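Local coordinates for protein endo-1,4-beta-xylanase (PDB 1H12) that probably hydrolyses internal beta-1,4 linkages of xylan, as a cold-adapted family 8 glycoside hydrolase from Pseudoalteromonas haloplanktis, at residues A[65-70]-A[377-382]; A[35-40]-A[385-390]; A[182-187]-A[222-227]. One frame throughout, in Å; residues are numbered along the deposited sequence.

Contact 1 of 3, residues A[65-70]-A[377-382]. With XYP (beta-D-xylopyranose), chain B.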
loop_
_atom_site.group_PDB
_atom_site.type_symbol
_atom_site.label_atom_id
_atom_site.label_comp_id
_atom_site.label_asym_id
_atom_site.label_seq_id
_atom_site.Cartn_x
_atom_site.Cartn_y
_atom_site.Cartn_z
ATOM N N LYS A 65 11.297 -2.150 10.278
ATOM C CA LYS A 65 11.136 -1.525 11.569
ATOM C C LYS A 65 10.283 -0.278 11.473
ATOM O O LYS A 65 10.653 0.701 10.808
ATOM C CB LYS A 65 12.508 -1.186 12.162
ATOM C CG LYS A 65 12.411 -0.659 13.600
ATOM C CD LYS A 65 13.766 -0.274 14.205
ATOM C CE LYS A 65 14.670 -1.425 14.378
ATOM N NZ LYS A 65 15.944 -0.978 15.175
ATOM N N ALA A 66 9.155 -0.274 12.176
ATOM C CA ALA A 66 8.292 0.887 12.252
ATOM C C ALA A 66 8.774 1.776 13.393
ATOM O O ALA A 66 8.288 1.793 14.502
ATOM C CB ALA A 66 6.811 0.478 12.431
ATOM N N ILE A 67 9.812 2.520 13.076
ATOM C CA ILE A 67 10.435 3.464 13.991
ATOM C C ILE A 67 9.387 4.424 14.456
ATOM O O ILE A 67 8.575 4.918 13.684
ATOM C CB ILE A 67 11.583 4.176 13.285
ATOM C CG1 ILE A 67 12.687 3.127 12.963
ATOM C CG2 ILE A 67 12.137 5.293 14.120
ATOM C CD1 ILE A 67 13.709 3.574 12.007
ATOM N N ASN A 68 9.370 4.646 15.766
ATOM C CA ASN A 68 8.299 5.435 16.351
ATOM C C ASN A 68 8.777 6.098 17.611
ATOM O O ASN A 68 8.893 5.462 18.689
ATOM C CB ASN A 68 7.132 4.529 16.675
ATOM C CG ASN A 68 5.887 5.307 17.065
ATOM O OD1 ASN A 68 5.989 6.440 17.649
ATOM N ND2 ASN A 68 4.711 4.791 16.679
ATOM N N PRO A 69 9.042 7.379 17.463
ATOM C CA PRO A 69 9.561 8.222 18.558
ATOM C C PRO A 69 8.551 8.462 19.652
ATOM O O PRO A 69 8.908 8.631 20.795
ATOM C CB PRO A 69 9.835 9.590 17.864
ATOM C CG PRO A 69 9.242 9.575 16.604
ATOM C CD PRO A 69 8.853 8.151 16.243
ATOM N N ASP A 70 7.283 8.437 19.300
ATOM C CA ASP A 70 6.274 8.789 20.306
ATOM C C ASP A 70 5.836 7.609 21.184
ATOM O O ASP A 70 5.441 7.773 22.351
ATOM C CB ASP A 70 5.033 9.294 19.546
ATOM N N ASP A 377 13.350 10.086 12.264
ATOM C CA ASP A 377 12.433 9.354 13.118
ATOM C C ASP A 377 11.117 9.018 12.464
ATOM O O ASP A 377 10.397 8.146 12.992
ATOM C CB ASP A 377 12.113 10.190 14.384
ATOM C CG ASP A 377 13.271 10.325 15.330
ATOM O OD1 ASP A 377 14.230 9.502 15.306
ATOM O OD2 ASP A 377 13.175 11.213 16.219
ATOM N N TYR A 378 10.749 9.686 11.371
ATOM C CA TYR A 378 9.493 9.448 10.714
ATOM C C TYR A 378 9.651 8.671 9.414
ATOM O O TYR A 378 8.723 8.601 8.599
ATOM C CB TYR A 378 8.710 10.771 10.508
ATOM C CG TYR A 378 8.274 11.378 11.812
ATOM C CD1 TYR A 378 7.208 10.874 12.503
ATOM C CD2 TYR A 378 9.002 12.391 12.384
ATOM C CE1 TYR A 378 6.807 11.442 13.777
ATOM C CE2 TYR A 378 8.599 12.977 13.633
ATOM C CZ TYR A 378 7.524 12.476 14.280
ATOM O OH TYR A 378 7.144 13.023 15.514
ATOM N N ARG A 379 10.815 8.038 9.219
ATOM C CA ARG A 379 11.092 7.414 7.970
ATOM C C ARG A 379 10.337 6.125 7.696
ATOM O O ARG A 379 10.348 5.666 6.554
ATOM C CB ARG A 379 12.590 7.211 7.755
ATOM C CG ARG A 379 13.203 6.133 8.621
ATOM C CD ARG A 379 14.669 6.004 8.325
ATOM N NE ARG A 379 15.376 4.956 9.012
ATOM C CZ ARG A 379 15.961 5.088 10.174
ATOM N NH1 ARG A 379 15.786 6.225 10.907
ATOM N NH2 ARG A 379 16.719 4.121 10.612
ATOM N N TYR A 380 9.736 5.476 8.691
ATOM C CA TYR A 380 9.012 4.233 8.372
ATOM C C TYR A 380 7.948 4.451 7.356
ATOM O O TYR A 380 7.892 3.807 6.330
ATOM C CB TYR A 380 8.449 3.594 9.649
ATOM C CG TYR A 380 7.353 2.578 9.328
ATOM C CD1 TYR A 380 7.641 1.320 8.891
ATOM C CD2 TYR A 380 6.024 2.924 9.496
ATOM C CE1 TYR A 380 6.637 0.420 8.573
ATOM C CE2 TYR A 380 4.995 2.021 9.180
ATOM C CZ TYR A 380 5.325 0.767 8.696
ATOM O OH TYR A 380 4.335 -0.151 8.367
ATOM N N TYR A 381 7.016 5.338 7.642
ATOM C CA TYR A 381 5.890 5.402 6.729
ATOM C C TYR A 381 6.284 6.209 5.493
ATOM O O TYR A 381 6.001 5.763 4.319
ATOM C CB TYR A 381 4.635 5.870 7.374
ATOM C CG TYR A 381 3.371 5.835 6.519
ATOM C CD1 TYR A 381 2.990 4.735 5.819
ATOM C CD2 TYR A 381 2.523 6.930 6.405
ATOM C CE1 TYR A 381 1.890 4.735 4.999
ATOM C CE2 TYR A 381 1.400 6.910 5.722
ATOM C CZ TYR A 381 1.066 5.785 4.948
ATOM O OH TYR A 381 -0.036 5.736 4.109
ATOM N N ASN A 382 7.013 7.321 5.698
ATOM C CA ASN A 382 7.514 8.092 4.561
ATOM C C ASN A 382 8.407 7.286 3.644
ATOM O O ASN A 382 8.268 7.343 2.427
ATOM C CB ASN A 382 8.221 9.348 5.039
ATOM C CG ASN A 382 7.240 10.388 5.613
ATOM O OD1 ASN A 382 7.508 10.934 6.739
ATOM N ND2 ASN A 382 6.232 10.688 4.937
HETATM O O1 XYP B . 10.298 14.470 8.417
HETATM C C1 XYP B . 8.945 14.773 8.803
HETATM C C2 XYP B . 8.040 13.936 8.055
HETATM C C3 XYP B . 6.607 14.124 8.386
HETATM C C4 XYP B . 6.431 14.317 9.900
HETATM C C5 XYP B . 7.457 15.279 10.473
HETATM O O2 XYP B . 8.204 14.010 6.637
HETATM O O3 XYP B . 5.810 13.068 7.852
HETATM O O4 XYP B . 5.122 14.668 10.259
HETATM O O5 XYP B . 8.766 14.837 10.098
HETATM O O HOH W 1 9.202 6.240 11.446
#
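D377 meets P69 at the start of the contact. The proline ring rests against the aspartate side chain, with P69 CG 3.7 Å from D377 CB. I67 CG2 packs beside the D377 carbonyl, 3.5 Å from D377 O. A water bridges the two backbones. It donates to I67 O and D377 O, both at 2.7 Å, and accepts from Y380 N at 2.9 Å, so three polar backbone atoms are tied together without a direct bond.

Y378 comes next, at the N-cap position of helix 379-392. P69 CG lies over one face of its ring, 4.1 Å from Y378 CZ. The xylose lies over the opposite face, set toward the rim.

The R379 guanidinium carries I67 CD1 over the centre of one face, 3.3 Å from R379 CZ. R379 NE is hydrogen-bonded to Q48 O and NH1 to G376 O, which helps to hold the plane that I67 covers.

Y380 puts its CG anti to the backbone N (chi1 162°). The ring then lies under A66, whose CB makes a CH-pi contact 3.6 Å from the ring centroid, almost on the normal. A66 is also the centre of an inverse gamma turn.

The sugar laid over the rim of the Y378 ring, and hydrogen-bonded by Q327 NE2, is typical of a carbohydrate-binding site with an aromatic platform.

Contact 2 of 3, residues A[35-40]-A[385-390]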
loop_
_atom_site.group_PDB
_atom_site.type_symbol
_atom_site.label_atom_id
_atom_site.label_comp_id
_atom_site.label_asym_id
_atom_site.label_seq_id
_atom_site.Cartn_x
_atom_site.Cartn_y
_atom_site.Cartn_z
ATOM N N SER A 35 19.437 2.795 -5.883
ATOM C CA SER A 35 20.007 3.320 -4.623
ATOM C C SER A 35 18.951 3.458 -3.523
ATOM O O SER A 35 19.276 3.329 -2.361
ATOM C CB SER A 35 20.693 4.693 -4.867
ATOM O OG SER A 35 19.775 5.673 -5.250
ATOM N N THR A 36 17.711 3.737 -3.895
ATOM C CA THR A 36 16.627 3.822 -2.926
ATOM C C THR A 36 16.524 2.450 -2.218
ATOM O O THR A 36 16.468 2.392 -0.985
ATOM C CB THR A 36 15.351 4.213 -3.591
ATOM O OG1 THR A 36 15.466 5.561 -4.151
ATOM C CG2 THR A 36 14.194 4.228 -2.663
ATOM N N PHE A 37 16.468 1.367 -2.978
ATOM C CA PHE A 37 16.382 0.066 -2.364
ATOM C C PHE A 37 17.633 -0.203 -1.543
ATOM O O PHE A 37 17.553 -0.654 -0.384
ATOM C CB PHE A 37 16.185 -1.039 -3.419
ATOM C CG PHE A 37 15.976 -2.388 -2.808
ATOM C CD1 PHE A 37 17.040 -3.184 -2.418
ATOM C CD2 PHE A 37 14.698 -2.866 -2.592
ATOM C CE1 PHE A 37 16.811 -4.405 -1.770
ATOM C CE2 PHE A 37 14.456 -4.068 -2.007
ATOM C CZ PHE A 37 15.516 -4.852 -1.581
ATOM N N ASP A 38 18.798 0.079 -2.085
ATOM C CA ASP A 38 20.035 -0.238 -1.375
ATOM C C ASP A 38 20.152 0.473 -0.076
ATOM O O ASP A 38 20.673 -0.058 0.896
ATOM C CB ASP A 38 21.234 0.104 -2.244
ATOM C CG ASP A 38 21.409 -0.873 -3.423
ATOM O OD1 ASP A 38 20.719 -1.906 -3.462
ATOM O OD2 ASP A 38 22.180 -0.530 -4.352
ATOM N N ASN A 39 19.689 1.718 -0.036
ATOM C CA ASN A 39 19.772 2.466 1.213
ATOM C C ASN A 39 18.720 2.042 2.222
ATOM O O ASN A 39 18.964 2.015 3.427
ATOM C CB ASN A 39 19.605 3.976 0.944
ATOM C CG ASN A 39 20.747 4.578 0.184
ATOM O OD1 ASN A 39 21.830 4.068 0.215
ATOM N ND2 ASN A 39 20.465 5.731 -0.511
ATOM N N MET A 40 17.514 1.691 1.742
ATOM C CA MET A 40 16.469 1.204 2.650
ATOM C C MET A 40 16.842 -0.159 3.243
ATOM O O MET A 40 16.482 -0.457 4.381
ATOM C CB MET A 40 15.154 1.161 1.914
ATOM C CG MET A 40 14.004 0.569 2.744
ATOM S SD MET A 40 12.461 0.700 1.821
ATOM C CE MET A 40 11.450 -0.440 2.726
ATOM N N LEU A 385 6.576 4.296 1.650
ATOM C CA LEU A 385 5.865 4.801 0.487
ATOM C C LEU A 385 6.798 5.334 -0.558
ATOM O O LEU A 385 6.530 5.194 -1.761
ATOM C CB LEU A 385 4.858 5.877 0.881
ATOM C CG LEU A 385 3.642 5.373 1.644
ATOM C CD1 LEU A 385 2.716 6.557 2.007
ATOM C CD2 LEU A 385 2.887 4.342 0.903
ATOM N N TYR A 386 7.886 5.981 -0.150
ATOM C CA TYR A 386 8.877 6.491 -1.084
ATOM C C TYR A 386 9.433 5.344 -1.951
ATOM O O TYR A 386 9.552 5.468 -3.171
ATOM C CB TYR A 386 9.984 7.186 -0.276
ATOM C CG TYR A 386 11.045 7.856 -1.145
ATOM C CD1 TYR A 386 12.177 7.193 -1.535
ATOM C CD2 TYR A 386 10.899 9.162 -1.587
ATOM C CE1 TYR A 386 13.155 7.765 -2.321
ATOM C CE2 TYR A 386 11.866 9.751 -2.384
ATOM C CZ TYR A 386 12.986 9.048 -2.756
ATOM O OH TYR A 386 13.962 9.617 -3.528
ATOM N N MET A 387 9.745 4.221 -1.319
ATOM C CA MET A 387 10.237 3.039 -2.046
ATOM C C MET A 387 9.212 2.540 -3.038
ATOM O O MET A 387 9.526 2.324 -4.211
ATOM C CB MET A 387 10.605 1.945 -1.017
ATOM C CG MET A 387 11.111 0.661 -1.625
ATOM S SD MET A 387 12.792 0.682 -2.259
ATOM C CE MET A 387 12.578 0.964 -4.039
ATOM N N LEU A 388 7.966 2.355 -2.602
ATOM C CA LEU A 388 6.939 1.887 -3.525
ATOM C C LEU A 388 6.753 2.852 -4.693
ATOM O O LEU A 388 6.654 2.416 -5.841
ATOM C CB LEU A 388 5.611 1.683 -2.787
ATOM C CG LEU A 388 5.578 0.550 -1.789
ATOM C CD1 LEU A 388 4.251 0.600 -1.039
ATOM C CD2 LEU A 388 5.737 -0.783 -2.445
ATOM N N ALA A 389 6.725 4.141 -4.404
ATOM C CA ALA A 389 6.520 5.119 -5.459
ATOM C C ALA A 389 7.686 5.094 -6.482
ATOM O O ALA A 389 7.471 5.233 -7.676
ATOM C CB ALA A 389 6.393 6.491 -4.874
ATOM N N MET A 390 8.922 4.943 -5.982
ATOM C CA MET A 390 10.044 4.859 -6.874
ATOM C C MET A 390 9.878 3.738 -7.881
ATOM O O MET A 390 10.246 3.895 -9.058
ATOM C CB MET A 390 11.374 4.721 -6.110
ATOM C CG MET A 390 11.948 6.021 -5.596
ATOM S SD MET A 390 12.265 7.246 -6.878
ATOM C CE MET A 390 13.050 6.407 -7.740
#
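M387 reaches across to F37 and M40. Its CG stands anti to the backbone N (chi1 179°), and the chain then bends at chi2 and chi3. The bend carries the sulfur against the opposite helix backbone, with M387 SD 3.6 Å from F37 CA. The same sulfur makes a Met-aromatic contact with F37. M387 SD is 5.2 Å from the centroid of the F37 ring and well off the ring normal, so it approaches obliquely. M40 comes from the other helix with an extended chain. M40 SD touches the stem of M387, 3.6 Å from M387 CB.

T36 forms the second patch. The methyl T36 CG2 is 3.8 Å from M387 SD. T36 OG1 sits at the edge of the Y386 ring, near the ring plane and 3.7 Å from Y386 CE1. M390 CG is 3.8 Å from T36 OG1. No hydrogen bond links the two segments.

Segments 35-40 and 385-390 run nearly antiparallel (153°), and their axes come within 10.0 Å. Helix 29-40 lies near the start of the chain and helix 379-392 near its end. The pairing brings the two ends of the fold together, consistent with closure of the (alpha/alpha)6 barrel of family 8.

Further out, T36 OG1 is hydrogen-bonded to K32 O, one turn back on its own helix, and T36 O accepts from Q373 NE2. The F37 ring stacks on F41, beside L90 and K92. Next to helix 379-392, F368 meets the Y386 ring and also touches M390, as does W369.

Contact 3 of 3, residues A[182-187]-A[222-227]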
loop_
_atom_site.group_PDB
_atom_site.type_symbol
_atom_site.label_atom_id
_atom_site.label_comp_id
_atom_site.label_asym_id
_atom_site.label_seq_id
_atom_site.Cartn_x
_atom_site.Cartn_y
_atom_site.Cartn_z
ATOM N N LYS A 182 -11.466 -14.866 6.304
ATOM C CA LYS A 182 -11.348 -14.096 7.512
ATOM C C LYS A 182 -11.455 -12.600 7.351
ATOM O O LYS A 182 -11.748 -11.903 8.329
ATOM C CB LYS A 182 -9.976 -14.386 8.196
ATOM C CG LYS A 182 -9.692 -15.846 8.452
ATOM C CD LYS A 182 -10.616 -16.567 9.419
ATOM C CE LYS A 182 -10.228 -18.006 9.607
ATOM N NZ LYS A 182 -11.175 -18.708 10.509
ATOM N N LEU A 183 -11.155 -12.075 6.160
ATOM C CA LEU A 183 -10.921 -10.643 5.985
ATOM C C LEU A 183 -11.827 -9.990 4.962
ATOM O O LEU A 183 -11.552 -8.873 4.545
ATOM C CB LEU A 183 -9.453 -10.340 5.671
ATOM C CG LEU A 183 -8.414 -10.973 6.625
ATOM C CD1 LEU A 183 -7.035 -10.643 6.154
ATOM C CD2 LEU A 183 -8.643 -10.504 8.037
ATOM N N MET A 184 -12.922 -10.643 4.589
ATOM C CA MET A 184 -13.856 -10.156 3.589
ATOM C C MET A 184 -15.275 -10.117 4.156
ATOM O O MET A 184 -15.685 -10.982 4.940
ATOM C CB MET A 184 -13.853 -11.020 2.318
ATOM C CG MET A 184 -12.624 -10.881 1.475
ATOM S SD MET A 184 -12.825 -9.311 0.513
ATOM C CE MET A 184 -11.347 -9.254 -0.434
ATOM N N GLU A 185 -16.041 -9.142 3.738
ATOM C CA GLU A 185 -17.503 -9.132 3.946
ATOM C C GLU A 185 -18.132 -8.832 2.604
ATOM O O GLU A 185 -17.926 -7.790 2.014
ATOM C CB GLU A 185 -17.969 -8.107 4.948
ATOM C CG GLU A 185 -19.467 -8.274 5.230
ATOM C CD GLU A 185 -20.073 -7.285 6.148
ATOM O OE1 GLU A 185 -19.465 -6.379 6.662
ATOM O OE2 GLU A 185 -21.303 -7.415 6.396
ATOM N N ASN A 186 -18.961 -9.753 2.115
ATOM C CA ASN A 186 -19.641 -9.516 0.830
ATOM C C ASN A 186 -18.641 -9.116 -0.258
ATOM O O ASN A 186 -18.920 -8.203 -1.040
ATOM C CB ASN A 186 -20.758 -8.404 0.974
ATOM C CG ASN A 186 -21.835 -8.689 2.089
ATOM O OD1 ASN A 186 -22.104 -9.875 2.414
ATOM N ND2 ASN A 186 -22.375 -7.567 2.745
ATOM N N GLN A 187 -17.454 -9.752 -0.296
ATOM C CA GLN A 187 -16.463 -9.513 -1.340
ATOM C C GLN A 187 -15.838 -8.116 -1.281
ATOM O O GLN A 187 -15.257 -7.715 -2.250
ATOM C CB GLN A 187 -17.019 -9.848 -2.711
ATOM C CG GLN A 187 -17.311 -11.349 -2.881
ATOM C CD GLN A 187 -17.914 -11.713 -4.186
ATOM O OE1 GLN A 187 -18.849 -11.022 -4.605
ATOM N NE2 GLN A 187 -17.318 -12.602 -4.935
ATOM N N LYS A 222 -11.332 -18.112 -9.404
ATOM C CA LYS A 222 -11.073 -17.137 -10.413
ATOM C C LYS A 222 -12.226 -16.116 -10.483
ATOM O O LYS A 222 -12.027 -14.897 -10.534
ATOM C CB LYS A 222 -10.850 -17.774 -11.751
ATOM C CG LYS A 222 -10.650 -16.861 -12.826
ATOM C CD LYS A 222 -10.256 -17.550 -14.085
ATOM C CE LYS A 222 -9.754 -16.558 -15.076
ATOM N NZ LYS A 222 -9.139 -17.289 -16.300
ATOM N N ASN A 223 -13.433 -16.656 -10.540
ATOM C CA ASN A 223 -14.610 -15.805 -10.570
ATOM C C ASN A 223 -14.767 -14.964 -9.303
ATOM O O ASN A 223 -15.105 -13.772 -9.378
ATOM C CB ASN A 223 -15.857 -16.651 -10.872
ATOM C CG ASN A 223 -15.948 -17.038 -12.308
ATOM O OD1 ASN A 223 -15.453 -18.144 -12.745
ATOM N ND2 ASN A 223 -16.539 -16.214 -13.047
ATOM N N TYR A 224 -14.470 -15.557 -8.169
ATOM C CA TYR A 224 -14.533 -14.839 -6.887
ATOM C C TYR A 224 -13.674 -13.581 -6.935
ATOM O O TYR A 224 -14.131 -12.476 -6.628
ATOM C CB TYR A 224 -14.093 -15.755 -5.735
ATOM C CG TYR A 224 -14.062 -15.060 -4.397
ATOM C CD1 TYR A 224 -15.193 -14.965 -3.645
ATOM C CD2 TYR A 224 -12.899 -14.420 -3.948
ATOM C CE1 TYR A 224 -15.184 -14.305 -2.399
ATOM C CE2 TYR A 224 -12.880 -13.755 -2.748
ATOM C CZ TYR A 224 -14.012 -13.659 -1.987
ATOM O OH TYR A 224 -13.963 -12.966 -0.808
ATOM N N TRP A 225 -12.411 -13.733 -7.333
ATOM C CA TRP A 225 -11.505 -12.592 -7.314
ATOM C C TRP A 225 -11.840 -11.561 -8.389
ATOM O O TRP A 225 -11.635 -10.371 -8.167
ATOM C CB TRP A 225 -10.054 -13.045 -7.352
ATOM C CG TRP A 225 -9.648 -13.672 -6.056
ATOM C CD1 TRP A 225 -9.352 -14.982 -5.836
ATOM C CD2 TRP A 225 -9.503 -13.011 -4.778
ATOM N NE1 TRP A 225 -9.054 -15.178 -4.520
ATOM C CE2 TRP A 225 -9.123 -13.971 -3.852
ATOM C CE3 TRP A 225 -9.625 -11.710 -4.353
ATOM C CZ2 TRP A 225 -8.929 -13.674 -2.520
ATOM C CZ3 TRP A 225 -9.414 -11.387 -3.032
ATOM C CH2 TRP A 225 -9.084 -12.382 -2.118
ATOM N N ARG A 226 -12.351 -11.993 -9.552
ATOM C CA ARG A 226 -12.794 -11.027 -10.536
ATOM C C ARG A 226 -13.955 -10.197 -9.990
ATOM O O ARG A 226 -14.037 -8.999 -10.239
ATOM C CB ARG A 226 -13.275 -11.775 -11.786
ATOM N N GLN A 227 -14.864 -10.829 -9.240
ATOM C CA GLN A 227 -15.979 -10.134 -8.651
ATOM C C GLN A 227 -15.479 -9.159 -7.563
ATOM O O GLN A 227 -16.015 -8.044 -7.441
ATOM C CB GLN A 227 -16.935 -11.129 -8.051
ATOM C CG GLN A 227 -17.684 -11.922 -9.138
ATOM C CD GLN A 227 -18.156 -13.274 -8.669
ATOM O OE1 GLN A 227 -18.276 -13.533 -7.473
ATOM N NE2 GLN A 227 -18.450 -14.149 -9.634
HETATM O O HOH W 2 -16.684 -12.468 0.660
#
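Q187 turns CG anti to its carbonyl carbon (chi1 -66°) and runs on extended toward helix 219-243, while Y224 holds CG anti to its backbone N, and the two side chains pass each other pointing opposite ways. Q187 belongs to the tight turn of the small beta-hairpin 184-185/188-189. N186 and Q187 both have positive phi, which fits a type I' turn.

Q187 NE2 donates to Q227 OE1 at 2.9 Å with an N-H...O angle of 162°. The donor lies in the carbonyl plane of Q227, on a lone pair. The two amide planes are twisted 70° apart. Q187 OE1 is hydrogen-bonded to K231 NZ, so both ends of the amide are used. Q187 NE2 also approaches the Y224 ring obliquely, 3.4 Å from Y224 CD1, with Q187 CG beside Y224 CE1. A leucine in place of Q187 would probably leave Q227 OE1 without this donor and K231 without the amide oxygen.

M184 lies across the far end of the tyrosine, with M184 CG 3.4 Å from Y224 OH. The methyl M184 CE reaches W225 CZ3 at 3.9 Å. F212 meets W225 edge-to-face.

A water lies in the plane of the Y224 ring, at its edge. It accepts from Q187 N at 3.0 Å and is hydrogen-bonded to Y224 OH at 3.1 Å.

Contacts 1 and 2 share helix 379-392. Contact 1 uses its N-terminal start and contact 2 its following turns, and their centres are 15 Å apart. Contact 2 is wholly buried and relies on methionine sulfurs, a threonine and aromatic rings, with no hydrogen bond across. Contact 1 is partly buried. It mixes apolar packing with a bridging water and opens onto the sugar site. Contact 3 is on the surface, on the opposite side of the chain's centre from both. It alone has a direct hydrogen bond across its segments, between amides. Along the chain, contact 3 is nested within the loop of contact 1, and contact 1 within that of contact 2.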